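Long-range contact in Low molecular weight protein-tyrosine-phosphatase yfkJ (Bacillus subtilis, PDB 4ETM), which dephosphorylates phosphotyrosine in proteins, releasing inorganic phosphate, and is involved in resistance to ethanol stress: residues 127-132 with 153-158. Sequence-based numbering, arbitrary orientation.
Sequences RLLDYV and CQLIKT
Leu155 and Leu129 meet through their methyl ends, CD2 of Leu155 lying 4.2 Å from CD1 of Leu129, with the two side chains crossed at about a right angle. The other branch of Leu129, CD2, rests on the helix backbone, 3.8 Å from Leu155 O. One leucine thus covers both a methyl and a carbonyl of the same residue, while Leu137 and Pro141 add further cover to Leu155. One residue on, Ile156 points its CB away from the 3-10 turn 128-130, yet is met at two atoms: CD2 of Leu128 packs 3.9 Å from Ile156 CA and 4.0 Å from Ile156 CG1. The CB of Leu128 is already directed at the helix, and CG anti to the backbone N (chi1 -179°) helps to carry CD2 there.

The setting is the parallel four-stranded sheet of the low molecular weight phosphotyrosine phosphatase fold, strand order 2-1-3-4. The turn follows directly on edge strand 125-127, and its packing against helix 149-170 illustrates how a strand-exit loop can be seated on a helix by van der Waals packing of methyl groups, some of it against carbonyl oxygens, with no hydrogen bond between the two segments. Ile156 also touches Ala35 and Ile38 of helix 31-45, and its side chain comes within about 4 Å of that of the active-site Arg31.

At Thr158, which is exposed, the contact nears the surface, where Val132 CG2 lies 4.1 Å from Thr158 O and 4.3 Å from Thr158 OG1. Remote from the helix, Asp130 OD2 accepts Arg127 N from above the carboxylate plane, and OD1 of Asp130 takes a 3.2 Å salt bridge from Arg127 NE, on the syn side but tilted 29° out of that plane.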
loop_
_atom_site.group_PDB
_atom_site.type_symbol
_atom_site.label_atom_id
_atom_site.label_comp_id
_atom_site.label_asym_id
_atom_site.label_seq_id
_atom_site.Cartn_x
_atom_site.Cartn_y
_atom_site.Cartn_z
ATOM N N ARG A 127 -9.479 2.706 0.285
ATOM C CA ARG A 127 -9.791 1.436 -0.377
ATOM C C ARG A 127 -11.302 1.277 -0.564
ATOM O O ARG A 127 -12.087 1.739 0.270
ATOM C CB ARG A 127 -9.250 0.236 0.413
ATOM C CG ARG A 127 -7.743 0.077 0.350
ATOM C CD ARG A 127 -7.289 -1.148 1.137
ATOM N NE ARG A 127 -7.659 -1.063 2.547
ATOM C CZ ARG A 127 -7.210 -1.903 3.473
ATOM N NH1 ARG A 127 -6.385 -2.884 3.125
ATOM N NH2 ARG A 127 -7.577 -1.763 4.745
ATOM N N LEU A 128 -11.700 0.622 -1.651
ATOM C CA LEU A 128 -13.120 0.336 -1.900
ATOM C C LEU A 128 -13.769 -0.336 -0.699
ATOM O O LEU A 128 -14.841 0.083 -0.252
ATOM C CB LEU A 128 -13.290 -0.549 -3.133
ATOM C CG LEU A 128 -14.735 -0.879 -3.502
ATOM C CD1 LEU A 128 -15.520 0.393 -3.844
ATOM C CD2 LEU A 128 -14.738 -1.884 -4.646
ATOM N N LEU A 129 -13.131 -1.376 -0.165
ATOM C CA LEU A 129 -13.747 -2.118 0.934
ATOM C C LEU A 129 -13.667 -1.420 2.306
ATOM O O LEU A 129 -14.211 -1.929 3.291
ATOM C CB LEU A 129 -13.216 -3.550 1.007
ATOM C CG LEU A 129 -13.454 -4.366 -0.262
ATOM C CD1 LEU A 129 -12.860 -5.760 -0.093
ATOM C CD2 LEU A 129 -14.950 -4.430 -0.554
ATOM N N ASP A 130 -13.007 -0.260 2.365
ATOM C CA ASP A 130 -13.049 0.602 3.550
ATOM C C ASP A 130 -14.495 1.087 3.755
ATOM O O ASP A 130 -14.925 1.370 4.882
ATOM C CB ASP A 130 -12.085 1.809 3.421
ATOM C CG ASP A 130 -10.597 1.415 3.488
ATOM O OD1 ASP A 130 -10.274 0.262 3.849
ATOM O OD2 ASP A 130 -9.735 2.279 3.188
ATOM N N TYR A 131 -15.258 1.165 2.663
ATOM C CA TYR A 131 -16.646 1.620 2.739
ATOM C C TYR A 131 -17.640 0.534 3.142
ATOM O O TYR A 131 -18.780 0.829 3.498
ATOM C CB TYR A 131 -17.080 2.243 1.419
ATOM C CG TYR A 131 -16.342 3.520 1.116
ATOM C CD1 TYR A 131 -16.848 4.750 1.528
ATOM C CD2 TYR A 131 -15.121 3.494 0.462
ATOM C CE1 TYR A 131 -16.172 5.923 1.259
ATOM C CE2 TYR A 131 -14.444 4.653 0.192
ATOM C CZ TYR A 131 -14.966 5.863 0.592
ATOM O OH TYR A 131 -14.273 7.020 0.321
ATOM N N VAL A 132 -17.213 -0.720 3.060
ATOM C CA VAL A 132 -18.033 -1.826 3.521
ATOM C C VAL A 132 -17.722 -2.011 4.995
ATOM O O VAL A 132 -16.820 -2.761 5.363
ATOM C CB VAL A 132 -17.720 -3.119 2.746
ATOM C CG1 VAL A 132 -18.608 -4.266 3.223
ATOM C CG2 VAL A 132 -17.898 -2.889 1.266
ATOM N N CYS A 153 -16.080 -9.775 -8.643
ATOM C CA CYS A 153 -17.400 -9.220 -8.934
ATOM C C CYS A 153 -18.226 -9.015 -7.658
ATOM O O CYS A 153 -18.794 -7.938 -7.442
ATOM C CB CYS A 153 -18.160 -10.139 -9.895
ATOM S SG CYS A 153 -19.834 -9.578 -10.314
ATOM N N GLN A 154 -18.293 -10.041 -6.815
ATOM C CA GLN A 154 -19.088 -9.947 -5.597
ATOM C C GLN A 154 -18.595 -8.822 -4.701
ATOM O O GLN A 154 -19.392 -8.022 -4.208
ATOM C CB GLN A 154 -19.118 -11.278 -4.833
ATOM C CG GLN A 154 -20.135 -12.263 -5.379
ATOM C CD GLN A 154 -20.067 -13.630 -4.713
ATOM O OE1 GLN A 154 -19.295 -13.844 -3.775
ATOM N NE2 GLN A 154 -20.879 -14.565 -5.204
ATOM N N LEU A 155 -17.282 -8.757 -4.519
ATOM C CA LEU A 155 -16.681 -7.735 -3.671
ATOM C C LEU A 155 -16.902 -6.335 -4.229
ATOM O O LEU A 155 -17.210 -5.410 -3.490
ATOM C CB LEU A 155 -15.190 -8.012 -3.493
ATOM C CG LEU A 155 -14.873 -9.240 -2.640
ATOM C CD1 LEU A 155 -13.411 -9.583 -2.761
ATOM C CD2 LEU A 155 -15.251 -8.992 -1.183
ATOM N N ILE A 156 -16.743 -6.183 -5.538
ATOM C CA ILE A 156 -16.838 -4.869 -6.139
ATOM C C ILE A 156 -18.292 -4.393 -6.175
ATOM O O ILE A 156 -18.546 -3.196 -6.018
ATOM C CB ILE A 156 -16.164 -4.828 -7.513
ATOM C CG1 ILE A 156 -14.644 -4.860 -7.330
ATOM C CG2 ILE A 156 -16.567 -3.592 -8.268
ATOM C CD1 ILE A 156 -13.856 -4.831 -8.651
ATOM N N LYS A 157 -19.243 -5.323 -6.326
ATOM C CA LYS A 157 -20.651 -4.944 -6.234
ATOM C C LYS A 157 -21.005 -4.345 -4.878
ATOM O O LYS A 157 -21.556 -3.254 -4.815
ATOM C CB LYS A 157 -21.577 -6.115 -6.561
ATOM C CG LYS A 157 -21.672 -6.402 -8.051
ATOM C CD LYS A 157 -22.514 -7.622 -8.350
ATOM C CE LYS A 157 -23.971 -7.390 -8.011
ATOM N NZ LYS A 157 -24.784 -8.591 -8.345
ATOM N N THR A 158 -20.684 -5.053 -3.801
ATOM C CA THR A 158 -21.013 -4.569 -2.464
ATOM C C THR A 158 -20.243 -3.290 -2.130
ATOM O O THR A 158 -20.783 -2.357 -1.530
ATOM C CB THR A 158 -20.774 -5.646 -1.384
ATOM O OG1 THR A 158 -19.390 -5.998 -1.337
ATOM C CG2 THR A 158 -21.581 -6.881 -1.702
#